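PDB 6NZS: dextranase from Pseudarthrobacter oxydans, which catalyses the endohydrolysis of (1->6)-alpha-D-glucosidic linkages in dextran, as a family 49 glycoside hydrolase. Local coordinates for residues A[225-239]-A[250-264]. Numbering follows the deposited sequence.
Sequences VTEEIIYFKPGTYSM and NVKWVYLAPGAYVKG
With CG turned away from the backbone N in Tyr-231 (chi1 -173°), and likewise in Tyr-255, the two tyrosines run alongside each other off the sheet, on successive turns of the right-handed parallel beta-helix of a family 49 glycoside hydrolase. Their rings meet edge-to-face: the Tyr-255 edge is presented to the Tyr-231 face, CD2 of Tyr-255 lying over the ring centre, with the planes inclined at 53°. Tyr-213, on the preceding turn, also meets the Tyr-231 ring. Phe-232 turns the other way, into the solenoid interior, where CG2 of Val-262 sits over its ring face, 3.8 Å from the centroid, and CD2 of Leu-256 comes within 3.5 Å of Phe-232 CD1; Phe-266 closes in from strand 266-268.

Parallel backbone hydrogen bonds pair strand 229-232 with 253-256 (Ile-229 opposite Trp-253) and strand 235-238 with 260-263 (Gly-235 opposite Ala-260). Between the two the register slips by one residue at the corner, where the type II turn from Ala-257 to Ala-260 lies beside Pro-234. There Gly-235 N reaches Gly-259 O at 3.1 Å, from above the carbonyl plane. At the same corner Tyr-237 OH donates to Lys-233 O at 2.6 Å, and CD2 of Phe-232 lies over the Tyr-237 ring centre.

At the other end, Lys-252 N binds Glu-228 O, and a long, weak salt bridge links Lys-252 NZ to Glu-228 OE2; the ammonium has a further partner in Ser-208 O. Asn-250, its CG set between backbone N and carbonyl carbon (chi1 36°), spends both N-H groups of ND2 on the loop before strand 229-232, donating to Val-225 O at 2.9 Å and, in the plane of its own amide, to Glu-227 O at 2.8 Å.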
loop_
_atom_site.group_PDB
_atom_site.type_symbol
_atom_site.label_atom_id
_atom_site.label_comp_id
_atom_site.label_asym_id
_atom_site.label_seq_id
_atom_site.Cartn_x
_atom_site.Cartn_y
_atom_site.Cartn_z
ATOM N N VAL A 225 7.837 2.980 -29.984
ATOM C CA VAL A 225 8.767 1.857 -30.037
ATOM C C VAL A 225 8.127 0.697 -30.791
ATOM O O VAL A 225 6.917 0.449 -30.688
ATOM C CB VAL A 225 9.244 1.435 -28.635
ATOM C CG1 VAL A 225 9.957 2.583 -27.933
ATOM C CG2 VAL A 225 8.093 0.913 -27.801
ATOM N N THR A 226 8.939 -0.018 -31.564
ATOM C CA THR A 226 8.457 -1.155 -32.335
ATOM C C THR A 226 8.858 -2.500 -31.751
ATOM O O THR A 226 8.396 -3.532 -32.248
ATOM C CB THR A 226 8.954 -1.067 -33.784
ATOM O OG1 THR A 226 10.374 -0.891 -33.781
ATOM C CG2 THR A 226 8.294 0.103 -34.506
ATOM N N GLU A 227 9.686 -2.519 -30.712
ATOM C CA GLU A 227 10.132 -3.768 -30.121
ATOM C C GLU A 227 9.070 -4.324 -29.169
ATOM O O GLU A 227 8.069 -3.676 -28.856
ATOM C CB GLU A 227 11.463 -3.566 -29.399
ATOM C CG GLU A 227 12.649 -3.296 -30.325
ATOM C CD GLU A 227 12.815 -1.828 -30.693
ATOM O OE1 GLU A 227 11.992 -0.989 -30.271
ATOM O OE2 GLU A 227 13.783 -1.513 -31.415
ATOM N N GLU A 228 9.305 -5.553 -28.704
ATOM C CA GLU A 228 8.359 -6.242 -27.837
ATOM C C GLU A 228 8.586 -5.955 -26.360
ATOM O O GLU A 228 7.659 -6.123 -25.560
ATOM C CB GLU A 228 8.488 -7.754 -28.038
ATOM C CG GLU A 228 8.041 -8.257 -29.402
ATOM C CD GLU A 228 8.339 -9.734 -29.554
ATOM O OE1 GLU A 228 9.499 -10.075 -29.854
ATOM O OE2 GLU A 228 7.421 -10.555 -29.345
ATOM N N ILE A 229 9.796 -5.554 -25.987
ATOM C CA ILE A 229 10.199 -5.419 -24.592
ATOM C C ILE A 229 10.909 -4.085 -24.435
ATOM O O ILE A 229 11.775 -3.738 -25.244
ATOM C CB ILE A 229 11.153 -6.563 -24.195
ATOM C CG1 ILE A 229 10.476 -7.923 -24.380
ATOM C CG2 ILE A 229 11.682 -6.376 -22.765
ATOM C CD1 ILE A 229 11.451 -9.073 -24.438
ATOM N N ILE A 230 10.557 -3.340 -23.389
ATOM C CA ILE A 230 11.269 -2.125 -23.020
ATOM C C ILE A 230 12.032 -2.435 -21.743
ATOM O O ILE A 230 11.425 -2.782 -20.720
ATOM C CB ILE A 230 10.322 -0.931 -22.842
ATOM C CG1 ILE A 230 9.520 -0.692 -24.126
ATOM C CG2 ILE A 230 11.123 0.312 -22.473
ATOM C CD1 ILE A 230 8.398 0.315 -23.975
ATOM N N TYR A 231 13.359 -2.334 -21.809
ATOM C CA TYR A 231 14.261 -2.785 -20.752
ATOM C C TYR A 231 15.021 -1.567 -20.253
ATOM O O TYR A 231 15.836 -0.999 -20.986
ATOM C CB TYR A 231 15.222 -3.812 -21.346
ATOM C CG TYR A 231 16.153 -4.528 -20.384
ATOM C CD1 TYR A 231 17.080 -3.836 -19.614
ATOM C CD2 TYR A 231 16.128 -5.917 -20.287
ATOM C CE1 TYR A 231 17.939 -4.502 -18.760
ATOM C CE2 TYR A 231 16.978 -6.587 -19.434
ATOM C CZ TYR A 231 17.880 -5.873 -18.674
ATOM O OH TYR A 231 18.738 -6.544 -17.822
ATOM N N PHE A 232 14.761 -1.165 -19.008
ATOM C CA PHE A 232 15.453 -0.033 -18.397
ATOM C C PHE A 232 16.647 -0.563 -17.616
ATOM O O PHE A 232 16.485 -1.195 -16.566
ATOM C CB PHE A 232 14.522 0.754 -17.478
ATOM C CG PHE A 232 13.479 1.552 -18.204
ATOM C CD1 PHE A 232 12.251 0.987 -18.518
ATOM C CD2 PHE A 232 13.713 2.878 -18.545
ATOM C CE1 PHE A 232 11.283 1.723 -19.178
ATOM C CE2 PHE A 232 12.740 3.626 -19.202
ATOM C CZ PHE A 232 11.527 3.044 -19.518
ATOM N N LYS A 233 17.845 -0.318 -18.132
ATOM C CA LYS A 233 19.061 -0.663 -17.422
ATOM C C LYS A 233 19.198 0.237 -16.198
ATOM O O LYS A 233 18.506 1.254 -16.087
ATOM C CB LYS A 233 20.265 -0.482 -18.354
ATOM C CG LYS A 233 20.338 -1.531 -19.458
ATOM C CD LYS A 233 21.651 -1.469 -20.226
ATOM C CE LYS A 233 21.730 -0.240 -21.106
ATOM N NZ LYS A 233 23.024 -0.178 -21.853
ATOM N N PRO A 234 20.075 -0.114 -15.260
ATOM C CA PRO A 234 20.307 0.782 -14.121
ATOM C C PRO A 234 20.658 2.179 -14.613
ATOM O O PRO A 234 21.402 2.348 -15.586
ATOM C CB PRO A 234 21.474 0.121 -13.377
ATOM C CG PRO A 234 21.356 -1.321 -13.724
ATOM C CD PRO A 234 20.865 -1.356 -15.153
ATOM N N GLY A 235 20.104 3.180 -13.947
ATOM C CA GLY A 235 20.222 4.555 -14.381
ATOM C C GLY A 235 18.956 5.313 -14.040
ATOM O O GLY A 235 18.055 4.791 -13.388
ATOM N N THR A 236 18.898 6.564 -14.491
ATOM C CA THR A 236 17.764 7.437 -14.216
ATOM C C THR A 236 17.127 7.899 -15.518
ATOM O O THR A 236 17.832 8.271 -16.464
ATOM C CB THR A 236 18.196 8.653 -13.379
ATOM O OG1 THR A 236 18.712 8.195 -12.123
ATOM C CG2 THR A 236 17.021 9.605 -13.136
ATOM N N TYR A 237 15.794 7.888 -15.548
ATOM C CA TYR A 237 15.011 8.200 -16.736
ATOM C C TYR A 237 13.851 9.106 -16.343
ATOM O O TYR A 237 13.294 8.978 -15.251
ATOM C CB TYR A 237 14.468 6.912 -17.383
ATOM C CG TYR A 237 15.527 5.842 -17.555
ATOM C CD1 TYR A 237 15.866 4.981 -16.511
ATOM C CD2 TYR A 237 16.193 5.692 -18.767
ATOM C CE1 TYR A 237 16.848 4.010 -16.668
ATOM C CE2 TYR A 237 17.159 4.718 -18.943
ATOM C CZ TYR A 237 17.488 3.879 -17.895
ATOM O OH TYR A 237 18.460 2.923 -18.083
ATOM N N SER A 238 13.480 10.025 -17.240
ATOM C CA SER A 238 12.497 11.061 -16.936
ATOM C C SER A 238 11.485 11.175 -18.068
ATOM O O SER A 238 11.860 11.466 -19.209
ATOM C CB SER A 238 13.191 12.412 -16.728
ATOM O OG SER A 238 12.231 13.455 -16.643
ATOM N N MET A 239 10.204 10.970 -17.753
ATOM C CA MET A 239 9.133 11.195 -18.722
ATOM C C MET A 239 8.621 12.628 -18.712
ATOM O O MET A 239 7.988 13.054 -19.685
ATOM C CB MET A 239 7.960 10.238 -18.476
ATOM C CG MET A 239 8.246 8.778 -18.824
ATOM S SD MET A 239 6.750 7.774 -18.829
ATOM C CE MET A 239 7.433 6.137 -18.577
ATOM N N ASN A 250 2.685 -3.857 -29.809
ATOM C CA ASN A 250 3.785 -4.810 -29.830
ATOM C C ASN A 250 4.420 -5.022 -28.456
ATOM O O ASN A 250 5.052 -6.061 -28.239
ATOM C CB ASN A 250 4.833 -4.309 -30.828
ATOM C CG ASN A 250 4.958 -2.774 -30.833
ATOM O OD1 ASN A 250 4.138 -2.071 -31.453
ATOM N ND2 ASN A 250 5.994 -2.251 -30.153
ATOM N N VAL A 251 4.266 -4.080 -27.529
ATOM C CA VAL A 251 4.981 -4.142 -26.255
ATOM C C VAL A 251 4.246 -5.072 -25.296
ATOM O O VAL A 251 3.083 -4.843 -24.952
ATOM C CB VAL A 251 5.152 -2.749 -25.646
ATOM C CG1 VAL A 251 5.842 -2.863 -24.292
ATOM C CG2 VAL A 251 5.957 -1.863 -26.584
ATOM N N LYS A 252 4.931 -6.124 -24.853
ATOM C CA LYS A 252 4.352 -7.088 -23.931
ATOM C C LYS A 252 5.035 -7.091 -22.572
ATOM O O LYS A 252 4.547 -7.758 -21.655
ATOM C CB LYS A 252 4.417 -8.506 -24.529
ATOM C CG LYS A 252 5.843 -9.023 -24.729
ATOM C CD LYS A 252 5.903 -10.348 -25.487
ATOM C CE LYS A 252 7.327 -10.901 -25.478
ATOM N NZ LYS A 252 7.467 -12.161 -26.265
ATOM N N TRP A 253 6.140 -6.367 -22.419
ATOM C CA TRP A 253 6.949 -6.474 -21.210
ATOM C C TRP A 253 7.675 -5.158 -20.987
ATOM O O TRP A 253 8.353 -4.664 -21.892
ATOM C CB TRP A 253 7.967 -7.601 -21.405
ATOM C CG TRP A 253 8.646 -8.143 -20.170
ATOM C CD1 TRP A 253 8.784 -7.537 -18.946
ATOM C CD2 TRP A 253 9.292 -9.412 -20.065
ATOM N NE1 TRP A 253 9.471 -8.367 -18.088
ATOM C CE2 TRP A 253 9.792 -9.524 -18.753
ATOM C CE3 TRP A 253 9.482 -10.475 -20.955
ATOM C CZ2 TRP A 253 10.476 -10.658 -18.311
ATOM C CZ3 TRP A 253 10.167 -11.592 -20.520
ATOM C CH2 TRP A 253 10.652 -11.680 -19.209
ATOM N N VAL A 254 7.535 -4.595 -19.785
ATOM C CA VAL A 254 8.364 -3.488 -19.320
ATOM C C VAL A 254 9.187 -4.005 -18.148
ATOM O O VAL A 254 8.630 -4.571 -17.197
ATOM C CB VAL A 254 7.511 -2.274 -18.911
ATOM C CG1 VAL A 254 8.373 -1.245 -18.184
ATOM C CG2 VAL A 254 6.850 -1.665 -20.146
ATOM N N TYR A 255 10.505 -3.849 -18.230
ATOM C CA TYR A 255 11.421 -4.358 -17.219
ATOM C C TYR A 255 12.206 -3.197 -16.628
ATOM O O TYR A 255 12.823 -2.419 -17.363
ATOM C CB TYR A 255 12.390 -5.393 -17.819
ATOM C CG TYR A 255 13.377 -5.901 -16.798
ATOM C CD1 TYR A 255 12.964 -6.720 -15.756
ATOM C CD2 TYR A 255 14.710 -5.535 -16.854
ATOM C CE1 TYR A 255 13.854 -7.168 -14.796
ATOM C CE2 TYR A 255 15.618 -5.988 -15.899
ATOM C CZ TYR A 255 15.181 -6.795 -14.869
ATOM O OH TYR A 255 16.073 -7.236 -13.911
ATOM N N LEU A 256 12.181 -3.083 -15.303
ATOM C CA LEU A 256 12.943 -2.072 -14.570
ATOM C C LEU A 256 14.029 -2.810 -13.800
ATOM O O LEU A 256 13.742 -3.482 -12.806
ATOM C CB LEU A 256 12.049 -1.294 -13.601
ATOM C CG LEU A 256 10.748 -0.690 -14.132
ATOM C CD1 LEU A 256 10.084 0.140 -13.041
ATOM C CD2 LEU A 256 10.996 0.164 -15.353
ATOM N N ALA A 257 15.269 -2.693 -14.252
ATOM C CA ALA A 257 16.354 -3.404 -13.605
ATOM C C ALA A 257 16.531 -2.897 -12.179
ATOM O O ALA A 257 16.173 -1.758 -11.861
ATOM C CB ALA A 257 17.654 -3.177 -14.373
ATOM N N PRO A 258 17.095 -3.723 -11.296
ATOM C CA PRO A 258 17.521 -3.197 -9.996
ATOM C C PRO A 258 18.509 -2.069 -10.239
ATOM O O PRO A 258 19.473 -2.222 -10.991
ATOM C CB PRO A 258 18.192 -4.400 -9.320
ATOM C CG PRO A 258 18.532 -5.329 -10.434
ATOM C CD PRO A 258 17.507 -5.124 -11.500
ATOM N N GLY A 259 18.247 -0.918 -9.634
ATOM C CA GLY A 259 19.059 0.250 -9.895
ATOM C C GLY A 259 18.538 1.158 -10.986
ATOM O O GLY A 259 19.128 2.223 -11.215
ATOM N N ALA A 260 17.464 0.775 -11.673
ATOM C CA ALA A 260 16.780 1.700 -12.560
ATOM C C ALA A 260 15.803 2.545 -11.756
ATOM O O ALA A 260 15.116 2.044 -10.861
ATOM C CB ALA A 260 16.026 0.936 -13.646
ATOM N N TYR A 261 15.750 3.836 -12.079
ATOM C CA TYR A 261 14.820 4.780 -11.466
ATOM C C TYR A 261 14.140 5.530 -12.603
ATOM O O TYR A 261 14.778 6.336 -13.290
ATOM C CB TYR A 261 15.567 5.743 -10.543
ATOM C CG TYR A 261 14.678 6.551 -9.613
ATOM C CD1 TYR A 261 14.059 7.716 -10.040
ATOM C CD2 TYR A 261 14.474 6.146 -8.297
ATOM C CE1 TYR A 261 13.265 8.454 -9.186
ATOM C CE2 TYR A 261 13.675 6.883 -7.435
ATOM C CZ TYR A 261 13.074 8.028 -7.884
ATOM O OH TYR A 261 12.283 8.751 -7.019
ATOM N N VAL A 262 12.862 5.242 -12.816
ATOM C CA VAL A 262 12.092 5.815 -13.914
ATOM C C VAL A 262 11.048 6.752 -13.322
ATOM O O VAL A 262 10.163 6.314 -12.576
ATOM C CB VAL A 262 11.416 4.715 -14.746
ATOM C CG1 VAL A 262 10.563 5.340 -15.850
ATOM C CG2 VAL A 262 12.467 3.772 -15.328
ATOM N N LYS A 263 11.137 8.037 -13.659
ATOM C CA LYS A 263 10.086 8.993 -13.328
ATOM C C LYS A 263 9.078 8.968 -14.470
ATOM O O LYS A 263 9.408 9.360 -15.597
ATOM C CB LYS A 263 10.683 10.386 -13.155
ATOM C CG LYS A 263 11.828 10.418 -12.168
ATOM C CD LYS A 263 12.427 11.806 -12.038
ATOM C CE LYS A 263 13.612 11.770 -11.081
ATOM N NZ LYS A 263 14.037 13.139 -10.705
ATOM N N GLY A 264 7.878 8.465 -14.201
ATOM C CA GLY A 264 6.883 8.305 -15.254
ATOM C C GLY A 264 5.794 7.320 -14.851
ATOM O O GLY A 264 5.610 7.022 -13.674
#